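Local coordinates for protein cellobiose 2-epimerase (Caldibacillus thermoamylovorans, PDB 5ZHB) that interconverts cellobiose and its 2-epimer, 4-O-beta-D-glucosyl-D-mannose, by epimerizing the reducing-end glucose at C2, at residues 277-291 and 325-338. Numbering follows the deposited sequence.
Sequences AYNIEKKGVLKDGSL and DEKFLKAVERIWDY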
# COMPACT_ATOMS: atom_id res chain seq x y z
N ALA A 277 11.55 1.55 -13.41
CA ALA A 277 10.59 2.48 -13.99
C ALA A 277 10.61 2.42 -15.52
O ALA A 277 9.56 2.31 -16.17
CB ALA A 277 10.81 3.86 -13.45
N TYR A 278 11.82 2.35 -16.11
CA TYR A 278 11.94 2.16 -17.54
C TYR A 278 11.31 0.85 -17.96
O TYR A 278 10.64 0.75 -19.00
CB TYR A 278 13.39 2.23 -18.03
CG TYR A 278 13.83 3.66 -18.27
CD1 TYR A 278 13.31 4.38 -19.34
CD2 TYR A 278 14.77 4.29 -17.46
CE1 TYR A 278 13.70 5.69 -19.59
CE2 TYR A 278 15.19 5.59 -17.71
CZ TYR A 278 14.64 6.29 -18.78
OH TYR A 278 14.96 7.58 -19.08
N ASN A 279 11.56 -0.19 -17.16
CA ASN A 279 11.09 -1.52 -17.51
C ASN A 279 9.56 -1.53 -17.60
O ASN A 279 8.96 -2.15 -18.50
CB ASN A 279 11.64 -2.55 -16.52
CG ASN A 279 11.41 -3.96 -16.99
OD1 ASN A 279 11.80 -4.31 -18.11
ND2 ASN A 279 10.70 -4.76 -16.21
N ILE A 280 8.92 -0.90 -16.61
CA ILE A 280 7.46 -0.98 -16.54
C ILE A 280 6.85 -0.06 -17.59
O ILE A 280 5.82 -0.40 -18.15
CB ILE A 280 6.94 -0.73 -15.11
CG1 ILE A 280 7.52 -1.76 -14.11
CG2 ILE A 280 5.42 -0.71 -15.12
CD1 ILE A 280 7.16 -3.20 -14.40
N GLU A 281 7.50 1.07 -17.89
CA GLU A 281 7.05 1.96 -18.96
C GLU A 281 7.00 1.16 -20.27
O GLU A 281 6.06 1.28 -21.05
CB GLU A 281 7.87 3.25 -18.99
CG GLU A 281 7.41 4.34 -19.96
CD GLU A 281 7.56 4.06 -21.47
OE1 GLU A 281 6.90 4.69 -22.31
OE2 GLU A 281 8.35 3.18 -21.82
N LYS A 282 8.01 0.30 -20.49
CA LYS A 282 8.13 -0.43 -21.74
C LYS A 282 7.29 -1.70 -21.75
O LYS A 282 6.79 -2.10 -22.79
CB LYS A 282 9.59 -0.84 -22.00
CG LYS A 282 9.85 -1.61 -23.30
CD LYS A 282 11.24 -2.24 -23.36
CE LYS A 282 12.34 -1.25 -23.10
NZ LYS A 282 13.68 -1.84 -23.20
N LYS A 283 7.17 -2.37 -20.60
CA LYS A 283 6.59 -3.70 -20.61
C LYS A 283 5.17 -3.74 -20.05
O LYS A 283 4.41 -4.64 -20.41
CB LYS A 283 7.56 -4.63 -19.88
CG LYS A 283 8.90 -4.82 -20.63
CD LYS A 283 9.83 -5.81 -19.96
CE LYS A 283 11.15 -5.98 -20.65
NZ LYS A 283 12.06 -6.68 -19.74
N GLY A 284 4.79 -2.77 -19.21
CA GLY A 284 3.51 -2.80 -18.51
C GLY A 284 2.42 -1.93 -19.16
O GLY A 284 1.24 -2.21 -18.99
N VAL A 285 2.81 -0.86 -19.86
CA VAL A 285 1.87 0.09 -20.43
C VAL A 285 1.27 -0.45 -21.73
O VAL A 285 1.99 -0.86 -22.64
CB VAL A 285 2.58 1.43 -20.63
CG1 VAL A 285 1.70 2.42 -21.37
CG2 VAL A 285 3.04 1.99 -19.30
N LEU A 286 -0.05 -0.43 -21.83
CA LEU A 286 -0.77 -0.92 -23.00
C LEU A 286 -0.90 0.19 -24.04
O LEU A 286 -0.57 1.33 -23.78
CB LEU A 286 -2.13 -1.39 -22.48
CG LEU A 286 -2.05 -2.52 -21.45
CD1 LEU A 286 -3.39 -2.97 -20.90
CD2 LEU A 286 -1.29 -3.69 -22.12
N LYS A 287 -1.47 -0.13 -25.21
CA LYS A 287 -1.48 0.87 -26.27
C LYS A 287 -2.41 2.03 -25.90
O LYS A 287 -2.18 3.13 -26.39
CB LYS A 287 -1.58 0.33 -27.71
CG LYS A 287 -2.69 -0.65 -28.05
CD LYS A 287 -4.07 -0.00 -28.13
CE LYS A 287 -5.14 -1.03 -28.32
NZ LYS A 287 -6.45 -0.48 -27.96
N ASP A 288 -3.39 1.86 -24.98
CA ASP A 288 -4.23 2.99 -24.55
C ASP A 288 -3.56 3.82 -23.46
O ASP A 288 -4.10 4.84 -23.04
CB ASP A 288 -5.65 2.58 -24.18
CG ASP A 288 -5.73 1.60 -23.02
OD1 ASP A 288 -4.67 1.39 -22.39
OD2 ASP A 288 -6.81 1.01 -22.80
N GLY A 289 -2.37 3.42 -22.99
CA GLY A 289 -1.67 4.17 -21.96
C GLY A 289 -1.93 3.63 -20.55
O GLY A 289 -1.28 4.06 -19.60
N SER A 290 -2.86 2.67 -20.43
CA SER A 290 -3.19 2.07 -19.14
C SER A 290 -2.15 1.01 -18.80
O SER A 290 -1.35 0.62 -19.65
CB SER A 290 -4.61 1.50 -19.14
OG SER A 290 -4.75 0.29 -19.87
N LEU A 291 -2.15 0.49 -17.56
CA LEU A 291 -1.27 -0.62 -17.22
C LEU A 291 -2.03 -1.92 -17.03
O LEU A 291 -3.05 -1.96 -16.35
CB LEU A 291 -0.48 -0.36 -15.94
CG LEU A 291 0.74 0.53 -16.16
CD1 LEU A 291 0.30 1.95 -16.13
CD2 LEU A 291 1.81 0.20 -15.17
N ASP A 325 13.21 12.60 -18.33
CA ASP A 325 12.82 11.95 -19.56
C ASP A 325 11.32 12.10 -19.73
O ASP A 325 10.54 11.48 -19.00
CB ASP A 325 13.34 10.53 -19.58
CG ASP A 325 13.11 9.74 -20.86
OD1 ASP A 325 12.30 10.19 -21.70
OD2 ASP A 325 13.75 8.69 -20.98
N GLU A 326 10.95 12.93 -20.72
CA GLU A 326 9.56 13.26 -21.04
C GLU A 326 8.68 12.02 -21.22
O GLU A 326 7.49 12.13 -21.01
CB GLU A 326 9.51 14.10 -22.32
CG GLU A 326 10.17 15.46 -22.18
CD GLU A 326 9.37 16.50 -21.41
OE1 GLU A 326 9.89 17.05 -20.41
OE2 GLU A 326 8.23 16.77 -21.84
N LYS A 327 9.24 10.88 -21.69
CA LYS A 327 8.56 9.59 -21.79
C LYS A 327 7.71 9.30 -20.53
O LYS A 327 6.59 8.79 -20.62
CB LYS A 327 9.65 8.53 -21.92
CG LYS A 327 9.21 7.19 -22.48
CD LYS A 327 10.26 6.09 -22.36
CE LYS A 327 11.46 6.24 -23.24
NZ LYS A 327 11.13 5.81 -24.60
N PHE A 328 8.25 9.66 -19.36
CA PHE A 328 7.59 9.36 -18.10
C PHE A 328 6.41 10.32 -17.88
O PHE A 328 5.38 9.90 -17.35
CB PHE A 328 8.61 9.45 -16.96
CG PHE A 328 9.59 8.29 -16.92
CD1 PHE A 328 9.15 6.97 -16.89
CD2 PHE A 328 10.96 8.52 -16.97
CE1 PHE A 328 10.05 5.91 -16.86
CE2 PHE A 328 11.86 7.46 -16.97
CZ PHE A 328 11.40 6.14 -16.92
N LEU A 329 6.60 11.60 -18.24
CA LEU A 329 5.55 12.60 -18.15
C LEU A 329 4.42 12.21 -19.06
O LEU A 329 3.26 12.20 -18.66
CB LEU A 329 6.01 14.01 -18.50
CG LEU A 329 5.96 15.05 -17.38
CD1 LEU A 329 6.20 16.43 -18.01
CD2 LEU A 329 4.63 15.03 -16.64
N LYS A 330 4.75 11.90 -20.31
CA LYS A 330 3.73 11.43 -21.23
C LYS A 330 2.99 10.23 -20.62
O LYS A 330 1.79 10.09 -20.84
CB LYS A 330 4.27 10.99 -22.59
CG LYS A 330 3.23 10.97 -23.70
CD LYS A 330 2.74 12.36 -24.10
CE LYS A 330 1.46 12.83 -23.44
NZ LYS A 330 0.30 12.66 -24.32
N ALA A 331 3.70 9.34 -19.94
CA ALA A 331 3.06 8.11 -19.47
C ALA A 331 2.02 8.47 -18.41
O ALA A 331 0.93 7.87 -18.40
CB ALA A 331 4.08 7.11 -18.94
N VAL A 332 2.40 9.40 -17.52
CA VAL A 332 1.58 9.88 -16.42
C VAL A 332 0.30 10.50 -17.01
O VAL A 332 -0.81 10.18 -16.60
CB VAL A 332 2.34 10.85 -15.52
CG1 VAL A 332 1.45 11.63 -14.55
CG2 VAL A 332 3.44 10.17 -14.71
N GLU A 333 0.46 11.36 -18.02
CA GLU A 333 -0.68 12.05 -18.60
C GLU A 333 -1.66 11.04 -19.18
O GLU A 333 -2.86 11.18 -18.98
CB GLU A 333 -0.21 13.07 -19.66
CG GLU A 333 0.54 14.27 -19.10
CD GLU A 333 1.25 15.18 -20.12
OE1 GLU A 333 1.02 15.01 -21.34
OE2 GLU A 333 2.04 16.06 -19.71
N ARG A 334 -1.17 10.02 -19.89
CA ARG A 334 -2.05 9.07 -20.55
C ARG A 334 -2.74 8.13 -19.55
O ARG A 334 -3.89 7.75 -19.75
CB ARG A 334 -1.30 8.21 -21.57
CG ARG A 334 -0.74 9.07 -22.70
CD ARG A 334 0.11 8.22 -23.63
NE ARG A 334 -0.77 7.40 -24.46
CZ ARG A 334 -0.62 6.13 -24.82
NH1 ARG A 334 0.40 5.39 -24.40
NH2 ARG A 334 -1.53 5.59 -25.60
N ILE A 335 -2.05 7.75 -18.47
CA ILE A 335 -2.74 6.97 -17.44
C ILE A 335 -3.88 7.82 -16.86
O ILE A 335 -4.97 7.31 -16.63
CB ILE A 335 -1.79 6.52 -16.32
CG1 ILE A 335 -0.66 5.64 -16.87
CG2 ILE A 335 -2.57 5.80 -15.21
CD1 ILE A 335 0.51 5.54 -15.91
N TRP A 336 -3.60 9.09 -16.58
CA TRP A 336 -4.60 9.92 -15.96
C TRP A 336 -5.84 10.05 -16.84
O TRP A 336 -6.97 9.90 -16.37
CB TRP A 336 -4.03 11.28 -15.62
CG TRP A 336 -5.04 12.19 -14.96
CD1 TRP A 336 -5.32 13.46 -15.35
CD2 TRP A 336 -5.83 11.93 -13.79
NE1 TRP A 336 -6.26 14.01 -14.52
CE2 TRP A 336 -6.58 13.10 -13.54
CE3 TRP A 336 -6.00 10.84 -12.93
CZ2 TRP A 336 -7.47 13.21 -12.47
CZ3 TRP A 336 -6.88 10.96 -11.86
CH2 TRP A 336 -7.59 12.13 -11.63
N ASP A 337 -5.64 10.26 -18.14
CA ASP A 337 -6.76 10.29 -19.07
C ASP A 337 -7.57 9.01 -19.06
O ASP A 337 -8.79 9.04 -19.12
CB ASP A 337 -6.34 10.51 -20.51
CG ASP A 337 -6.49 11.96 -20.91
OD1 ASP A 337 -7.64 12.46 -20.82
OD2 ASP A 337 -5.44 12.58 -21.21
N TYR A 338 -6.88 7.87 -19.07
CA TYR A 338 -7.57 6.60 -18.99
C TYR A 338 -8.40 6.54 -17.70
O TYR A 338 -9.56 6.10 -17.73
CB TYR A 338 -6.57 5.44 -18.99
CG TYR A 338 -7.27 4.10 -18.92
CD1 TYR A 338 -7.64 3.41 -20.07
CD2 TYR A 338 -7.55 3.53 -17.69
CE1 TYR A 338 -8.30 2.19 -19.99
CE2 TYR A 338 -8.23 2.34 -17.60
CZ TYR A 338 -8.60 1.66 -18.75
OH TYR A 338 -9.25 0.48 -18.57
O HOH W 1 0.97 5.57 -19.97
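Phe328 drives the edge of its ring into the face of Tyr278, an edge-to-face pair with planes at 55° and Phe328 CZ over the tyrosine ring's centre. At the rim of that same ring, Tyr278 OH donates to Asp325 OD2 (2.5 Å) on its anti lone pair, while Asp325 OD1 takes the N-H of Lys327 and N-caps helix 326-343. A phenylalanine in place of Tyr278 would probably keep the ring pair but leave the capping carboxylate without its second donor.

Farther along, Arg334 lays a guanidinium face over Gly289 CA (3.4 Å from NH1) and sends NH2 to Lys287 O (2.7 Å), which lies in the guanidinium plane. Glycine suits this spot, since a CB would clash with Arg334 CB and, at phi 95°, be jammed against Asp288 O. Ser290 CB sits squarely over the Tyr338 ring, 3.6 Å from the centroid, while Ser290 OG bonds Asp288 OD1 and Arg304. One water bridges Gly289 O and Ala331 O.

Helix 267-283 and its following loop thus pack on helix 326-343, the axes of 277-283 and 326-338 crossing at 53°, as neighbouring helices within the (alpha/alpha)6 barrel of the GlcNAc 2-epimerase family.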